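Phosphoribosylaminoimidazole-succinocarboxamide synthase (Thermotoga maritima, PDB 1KUT) catalyses the ATP-dependent joining of L-aspartate to the carboxylate of 5-amino-1-(5-phosphoribosyl)imidazole-4-carboxylate, giving SAICAR in de novo purine biosynthesis. Local coordinates at residues R87-G92 against E165-K170; S188-R193 against K215-V220. All blocks are in the same frame, centred on the assembly; numbering follows the deposited sequence.

Both contacts meet on one antiparallel sheet, with their centres about 13 Å apart and each about 11 Å from the centre of the chain. Contact 1 sets the end of strand 78-87 and the loop after it against strand 164-175; contact 2 sets the turn leading into strand 192-196 against helix 214-229. Strands 164-175 and 192-196 are neighbours, and probable hydrogen bonds join them: Lys170 N lies 2.7 Å from Thr191 O, and Trp167 N lies 2.8 Å from Arg193 O. Packing adds to this where Phe192 CB sits 3.4 Å from Asp168 O. In sequence the two follow one another, residues 87-170 and then 188-220. Both are packing within the fold, with no ligand among their atoms.

Contact 1. Residues R87-G92 against E165-K170; sequences RLKKAG and ELWDIK
Lys89 lays its aliphatic chain across the Trp167 indole at about a right angle. Its CD stands over one face, 3.9 Å from the centroid of the five-membered ring and 13° off the normal, a CH-pi contact. At the ring's edge, Ala91 CB lies 3.6 Å from Trp167 CE3. Lys89 CE passes 3.3 Å from Glu165 OE2; beyond it the last torsion (chi4 -52°) bends NZ aside to a salt bridge with Asp105. Glu165 OE2 also takes a weak hydrogen bond from Trp167 NE1. Replacing Trp167 by an alanine is likely to take the face from under Lys89 CD and the edge contact from the Ala91 methyl, and to cost Glu165 its indole N-H. The Trp167 carbonyl is gripped twice: Leu88 N donates at 2.8 Å, tilted 18° from the carbonyl plane, and Lys89 N at 3.0 Å, in that plane on a lone pair. Arg87 and Asp168, an antiparallel non-hydrogen-bonded pair, send their side chains side by side with guanidinium and carboxylate nearly perpendicular. Their salt bridge, Arg87 NH1 to Asp168 OD2, is long at 3.7 Å; a water accepts from NH1 in the guanidinium plane and has Asp168 OD2 and Lys89 O among more acceptors than it has protons for, while Arg87 NE pairs with Glu112. The chain turns a corner at Leu88, which packs on helix 138-160; strand 105-115 flanks Arg87, and strand 192-196 borders Leu166 and Trp167.

Contact 2. Residues S188-R193 against K215-V220; sequences SPDTFR and KKYREV
A type I beta turn, Ser188-Thr191, closed by a hydrogen bond from Thr191 N to Ser188 O, leads into strand 192-196 and docks on helix 214-229 through Pro189, whose ring meets Tyr217 and Val220, residues three apart on the helix. Pro189 CB lies over one face of the Tyr217 ring, 3.9 Å from its centroid and 25° off the normal, a CH-pi contact offset toward the rim. Pro189 CG butts against Val220 CG2 at 3.5 Å, closer than usual for two carbons. With its first torsion at 172°, Val220 holds CG1 anti to the backbone N and directs it at the edge of the Phe192 ring, 3.9 Å from CZ. Lys216 runs out extended beyond CG, bringing CE to 3.6 Å from Pro189 CB. At the polar end, Tyr217 OH donates a very short hydrogen bond to Asp190 OD2 (2.5 Å). That oxygen lies in the ring plane at its edge, with the carboxylate turned 88° against the ring. The other carboxylate oxygen, OD1, is salt-bridged to Lys39, so the aspartate bridges the tyrosine and a lysine. Helix 39-55 packs against Tyr217 through Ile42 and Cys43, while Phe192 rests on Leu166 and Ile169 of strand 164-175.

Contact 1. Residues R87-G92 against E165-K170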
loop_
_atom_site.group_PDB
_atom_site.type_symbol
_atom_site.label_atom_id
_atom_site.label_comp_id
_atom_site.label_asym_id
_atom_site.label_seq_id
_atom_site.Cartn_x
_atom_site.Cartn_y
_atom_site.Cartn_z
ATOM N N ARG B 87 -11.239 7.612 2.367
ATOM C CA ARG B 87 -11.489 7.826 3.777
ATOM C C ARG B 87 -11.596 9.308 4.060
ATOM O O ARG B 87 -10.785 10.098 3.583
ATOM C CB ARG B 87 -10.363 7.226 4.621
ATOM C CG ARG B 87 -10.237 5.720 4.471
ATOM C CD ARG B 87 -8.995 5.206 5.144
ATOM N NE ARG B 87 -8.734 3.825 4.753
ATOM C CZ ARG B 87 -9.434 2.775 5.170
ATOM N NH1 ARG B 87 -10.447 2.941 6.009
ATOM N NH2 ARG B 87 -9.123 1.560 4.736
ATOM N N LEU B 88 -12.622 9.670 4.828
ATOM C CA LEU B 88 -12.866 11.039 5.223
ATOM C C LEU B 88 -12.575 11.126 6.714
ATOM O O LEU B 88 -12.208 12.181 7.229
ATOM C CB LEU B 88 -14.331 11.405 4.960
ATOM C CG LEU B 88 -14.675 12.236 3.719
ATOM C CD1 LEU B 88 -13.863 11.793 2.545
ATOM C CD2 LEU B 88 -16.159 12.111 3.427
ATOM N N LYS B 89 -12.748 10.004 7.401
ATOM C CA LYS B 89 -12.506 9.936 8.831
ATOM C C LYS B 89 -11.765 8.655 9.147
ATOM O O LYS B 89 -11.924 7.651 8.451
ATOM C CB LYS B 89 -13.817 9.969 9.613
ATOM C CG LYS B 89 -14.629 11.252 9.439
ATOM C CD LYS B 89 -15.754 11.332 10.458
ATOM C CE LYS B 89 -16.664 12.537 10.208
ATOM N NZ LYS B 89 -15.923 13.824 10.087
ATOM N N LYS B 90 -10.955 8.695 10.198
ATOM C CA LYS B 90 -10.164 7.540 10.602
ATOM C C LYS B 90 -11.051 6.437 11.148
ATOM O O LYS B 90 -11.751 6.635 12.137
ATOM C CB LYS B 90 -9.152 7.934 11.684
ATOM C CG LYS B 90 -8.158 9.010 11.297
ATOM C CD LYS B 90 -7.242 9.309 12.485
ATOM C CE LYS B 90 -6.282 10.466 12.214
ATOM N NZ LYS B 90 -5.589 10.917 13.472
ATOM N N ALA B 91 -11.001 5.266 10.524
ATOM C CA ALA B 91 -11.806 4.144 10.974
ATOM C C ALA B 91 -11.342 2.819 10.389
ATOM O O ALA B 91 -10.622 2.782 9.388
ATOM C CB ALA B 91 -13.242 4.384 10.610
ATOM N N GLY B 92 -11.753 1.728 11.031
ATOM C CA GLY B 92 -11.406 0.395 10.557
ATOM C C GLY B 92 -9.940 -0.009 10.475
ATOM O O GLY B 92 -9.175 0.149 11.431
ATOM N N GLU B 165 -23.023 11.746 8.533
ATOM C CA GLU B 165 -21.691 11.931 7.994
ATOM C C GLU B 165 -21.065 10.663 7.459
ATOM O O GLU B 165 -21.096 9.594 8.084
ATOM C CB GLU B 165 -20.773 12.588 9.021
ATOM C CG GLU B 165 -20.946 12.106 10.438
ATOM C CD GLU B 165 -19.965 12.783 11.381
ATOM O OE1 GLU B 165 -19.845 14.033 11.317
ATOM O OE2 GLU B 165 -19.319 12.067 12.180
ATOM N N LEU B 166 -20.508 10.811 6.264
ATOM C CA LEU B 166 -19.863 9.727 5.557
ATOM C C LEU B 166 -18.453 9.563 6.076
ATOM O O LEU B 166 -17.627 10.453 5.923
ATOM C CB LEU B 166 -19.844 10.046 4.063
ATOM C CG LEU B 166 -19.249 8.975 3.165
ATOM C CD1 LEU B 166 -19.963 7.648 3.408
ATOM C CD2 LEU B 166 -19.381 9.421 1.715
ATOM N N TRP B 167 -18.176 8.423 6.699
ATOM C CA TRP B 167 -16.851 8.162 7.241
ATOM C C TRP B 167 -15.869 7.716 6.171
ATOM O O TRP B 167 -14.763 8.252 6.053
ATOM C CB TRP B 167 -16.958 7.105 8.320
ATOM C CG TRP B 167 -17.448 7.657 9.579
ATOM C CD1 TRP B 167 -18.393 8.637 9.735
ATOM C CD2 TRP B 167 -17.038 7.276 10.895
ATOM N NE1 TRP B 167 -18.594 8.888 11.074
ATOM C CE2 TRP B 167 -17.775 8.067 11.808
ATOM C CE3 TRP B 167 -16.119 6.342 11.398
ATOM C CZ2 TRP B 167 -17.618 7.948 13.190
ATOM C CZ3 TRP B 167 -15.968 6.227 12.763
ATOM C CH2 TRP B 167 -16.714 7.024 13.646
ATOM N N ASP B 168 -16.276 6.707 5.415
ATOM C CA ASP B 168 -15.481 6.165 4.324
ATOM C C ASP B 168 -16.374 5.307 3.448
ATOM O O ASP B 168 -17.492 4.949 3.833
ATOM C CB ASP B 168 -14.300 5.351 4.838
ATOM C CG ASP B 168 -14.715 4.253 5.772
ATOM O OD1 ASP B 168 -15.789 3.656 5.543
ATOM O OD2 ASP B 168 -13.955 3.972 6.730
ATOM N N ILE B 169 -15.873 4.966 2.268
ATOM C CA ILE B 169 -16.659 4.210 1.321
ATOM C C ILE B 169 -15.704 3.524 0.365
ATOM O O ILE B 169 -14.621 4.026 0.114
ATOM C CB ILE B 169 -17.606 5.199 0.565
ATOM C CG1 ILE B 169 -18.416 4.477 -0.507
ATOM C CG2 ILE B 169 -16.791 6.321 -0.068
ATOM C CD1 ILE B 169 -19.549 5.295 -1.012
ATOM N N LYS B 170 -16.095 2.363 -0.145
ATOM C CA LYS B 170 -15.265 1.621 -1.089
ATOM C C LYS B 170 -15.947 1.570 -2.461
ATOM O O LYS B 170 -17.161 1.362 -2.547
ATOM C CB LYS B 170 -15.052 0.189 -0.591
ATOM C CG LYS B 170 -14.262 -0.669 -1.577
ATOM C CD LYS B 170 -14.754 -2.109 -1.604
ATOM C CE LYS B 170 -16.242 -2.196 -1.962
ATOM N NZ LYS B 170 -16.601 -3.519 -2.560
HETATM O O HOH W 1 -11.487 5.279 7.361
#

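Contact 2. Residues S188-R193 against K215-V220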
loop_
_atom_site.group_PDB
_atom_site.type_symbol
_atom_site.label_atom_id
_atom_site.label_comp_id
_atom_site.label_asym_id
_atom_site.label_seq_id
_atom_site.Cartn_x
_atom_site.Cartn_y
_atom_site.Cartn_z
ATOM N N SER B 188 -24.052 0.871 -0.849
ATOM C CA SER B 188 -24.995 0.630 0.232
ATOM C C SER B 188 -24.236 0.473 1.528
ATOM O O SER B 188 -23.015 0.595 1.546
ATOM C CB SER B 188 -25.777 -0.650 -0.053
ATOM O OG SER B 188 -24.896 -1.769 -0.026
ATOM N N PRO B 189 -24.956 0.210 2.637
ATOM C CA PRO B 189 -24.288 0.035 3.931
ATOM C C PRO B 189 -23.186 -0.999 3.846
ATOM O O PRO B 189 -22.281 -1.020 4.677
ATOM C CB PRO B 189 -25.434 -0.372 4.853
ATOM C CG PRO B 189 -26.556 0.511 4.337
ATOM C CD PRO B 189 -26.416 0.320 2.818
ATOM N N ASP B 190 -23.247 -1.860 2.835
ATOM C CA ASP B 190 -22.201 -2.865 2.666
ATOM C C ASP B 190 -20.875 -2.243 2.184
ATOM O O ASP B 190 -19.815 -2.827 2.377
ATOM C CB ASP B 190 -22.622 -3.921 1.639
ATOM C CG ASP B 190 -23.545 -4.975 2.211
ATOM O OD1 ASP B 190 -23.790 -5.974 1.507
ATOM O OD2 ASP B 190 -24.029 -4.820 3.344
ATOM N N THR B 191 -20.927 -1.061 1.567
ATOM C CA THR B 191 -19.716 -0.443 1.022
ATOM C C THR B 191 -19.305 0.883 1.616
ATOM O O THR B 191 -18.314 1.482 1.182
ATOM C CB THR B 191 -19.831 -0.239 -0.522
ATOM O OG1 THR B 191 -20.999 0.536 -0.818
ATOM C CG2 THR B 191 -19.941 -1.570 -1.238
ATOM N N PHE B 192 -20.065 1.360 2.591
ATOM C CA PHE B 192 -19.736 2.616 3.230
ATOM C C PHE B 192 -20.164 2.624 4.688
ATOM O O PHE B 192 -21.028 1.835 5.096
ATOM C CB PHE B 192 -20.357 3.797 2.460
ATOM C CG PHE B 192 -21.873 3.824 2.438
ATOM C CD1 PHE B 192 -22.613 4.015 3.610
ATOM C CD2 PHE B 192 -22.559 3.776 1.224
ATOM C CE1 PHE B 192 -24.004 4.169 3.574
ATOM C CE2 PHE B 192 -23.957 3.931 1.174
ATOM C CZ PHE B 192 -24.677 4.131 2.358
ATOM N N ARG B 193 -19.521 3.503 5.457
ATOM C CA ARG B 193 -19.770 3.698 6.885
ATOM C C ARG B 193 -20.376 5.091 7.004
ATOM O O ARG B 193 -19.711 6.088 6.707
ATOM C CB ARG B 193 -18.456 3.675 7.669
ATOM C CG ARG B 193 -17.678 2.367 7.645
ATOM C CD ARG B 193 -16.331 2.590 8.345
ATOM N NE ARG B 193 -15.687 1.384 8.864
ATOM C CZ ARG B 193 -15.371 0.320 8.134
ATOM N NH1 ARG B 193 -15.645 0.288 6.835
ATOM N NH2 ARG B 193 -14.752 -0.707 8.703
ATOM N N LYS B 215 -31.694 -3.316 10.456
ATOM C CA LYS B 215 -32.149 -1.977 10.821
ATOM C C LYS B 215 -31.371 -0.806 10.210
ATOM O O LYS B 215 -31.977 0.167 9.744
ATOM C CB LYS B 215 -32.202 -1.815 12.341
ATOM C CG LYS B 215 -32.827 -0.491 12.743
ATOM C CD LYS B 215 -33.552 -0.580 14.066
ATOM C CE LYS B 215 -34.453 0.629 14.252
ATOM N NZ LYS B 215 -35.328 0.484 15.450
ATOM N N LYS B 216 -30.041 -0.879 10.213
ATOM C CA LYS B 216 -29.254 0.208 9.637
ATOM C C LYS B 216 -29.565 0.343 8.151
ATOM O O LYS B 216 -29.639 1.462 7.632
ATOM C CB LYS B 216 -27.745 -0.019 9.829
ATOM C CG LYS B 216 -27.105 -1.010 8.858
ATOM C CD LYS B 216 -25.579 -0.992 8.969
ATOM C CE LYS B 216 -24.932 -2.018 8.032
ATOM N NZ LYS B 216 -23.440 -2.091 8.199
ATOM N N TYR B 217 -29.754 -0.792 7.472
ATOM C CA TYR B 217 -30.067 -0.786 6.046
ATOM C C TYR B 217 -31.410 -0.119 5.796
ATOM O O TYR B 217 -31.542 0.719 4.894
ATOM C CB TYR B 217 -30.108 -2.212 5.483
ATOM C CG TYR B 217 -28.775 -2.921 5.510
ATOM C CD1 TYR B 217 -28.295 -3.498 6.687
ATOM C CD2 TYR B 217 -27.979 -3.001 4.361
ATOM C CE1 TYR B 217 -27.056 -4.144 6.722
ATOM C CE2 TYR B 217 -26.731 -3.639 4.385
ATOM C CZ TYR B 217 -26.281 -4.208 5.572
ATOM O OH TYR B 217 -25.065 -4.842 5.615
ATOM N N ARG B 218 -32.413 -0.495 6.587
ATOM C CA ARG B 218 -33.730 0.089 6.426
ATOM C C ARG B 218 -33.628 1.594 6.611
ATOM O O ARG B 218 -34.182 2.358 5.818
ATOM C CB ARG B 218 -34.720 -0.507 7.435
ATOM C CG ARG B 218 -35.062 -1.986 7.197
ATOM C CD ARG B 218 -36.287 -2.410 8.008
ATOM N NE ARG B 218 -36.149 -2.048 9.420
ATOM C CZ ARG B 218 -35.662 -2.847 10.373
ATOM N NH1 ARG B 218 -35.261 -4.082 10.087
ATOM N NH2 ARG B 218 -35.556 -2.393 11.620
ATOM N N GLU B 219 -32.905 2.019 7.649
ATOM C CA GLU B 219 -32.731 3.444 7.930
ATOM C C GLU B 219 -32.027 4.167 6.779
ATOM O O GLU B 219 -32.455 5.243 6.361
ATOM C CB GLU B 219 -31.962 3.642 9.252
ATOM C CG GLU B 219 -32.818 3.393 10.508
ATOM C CD GLU B 219 -32.062 3.593 11.828
ATOM O OE1 GLU B 219 -32.670 3.383 12.905
ATOM O OE2 GLU B 219 -30.864 3.954 11.794
ATOM N N VAL B 220 -30.949 3.582 6.262
ATOM C CA VAL B 220 -30.242 4.202 5.130
ATOM C C VAL B 220 -31.192 4.384 3.941
ATOM O O VAL B 220 -31.299 5.479 3.381
ATOM C CB VAL B 220 -29.030 3.353 4.668
ATOM C CG1 VAL B 220 -28.445 3.929 3.381
ATOM C CG2 VAL B 220 -27.972 3.340 5.753
#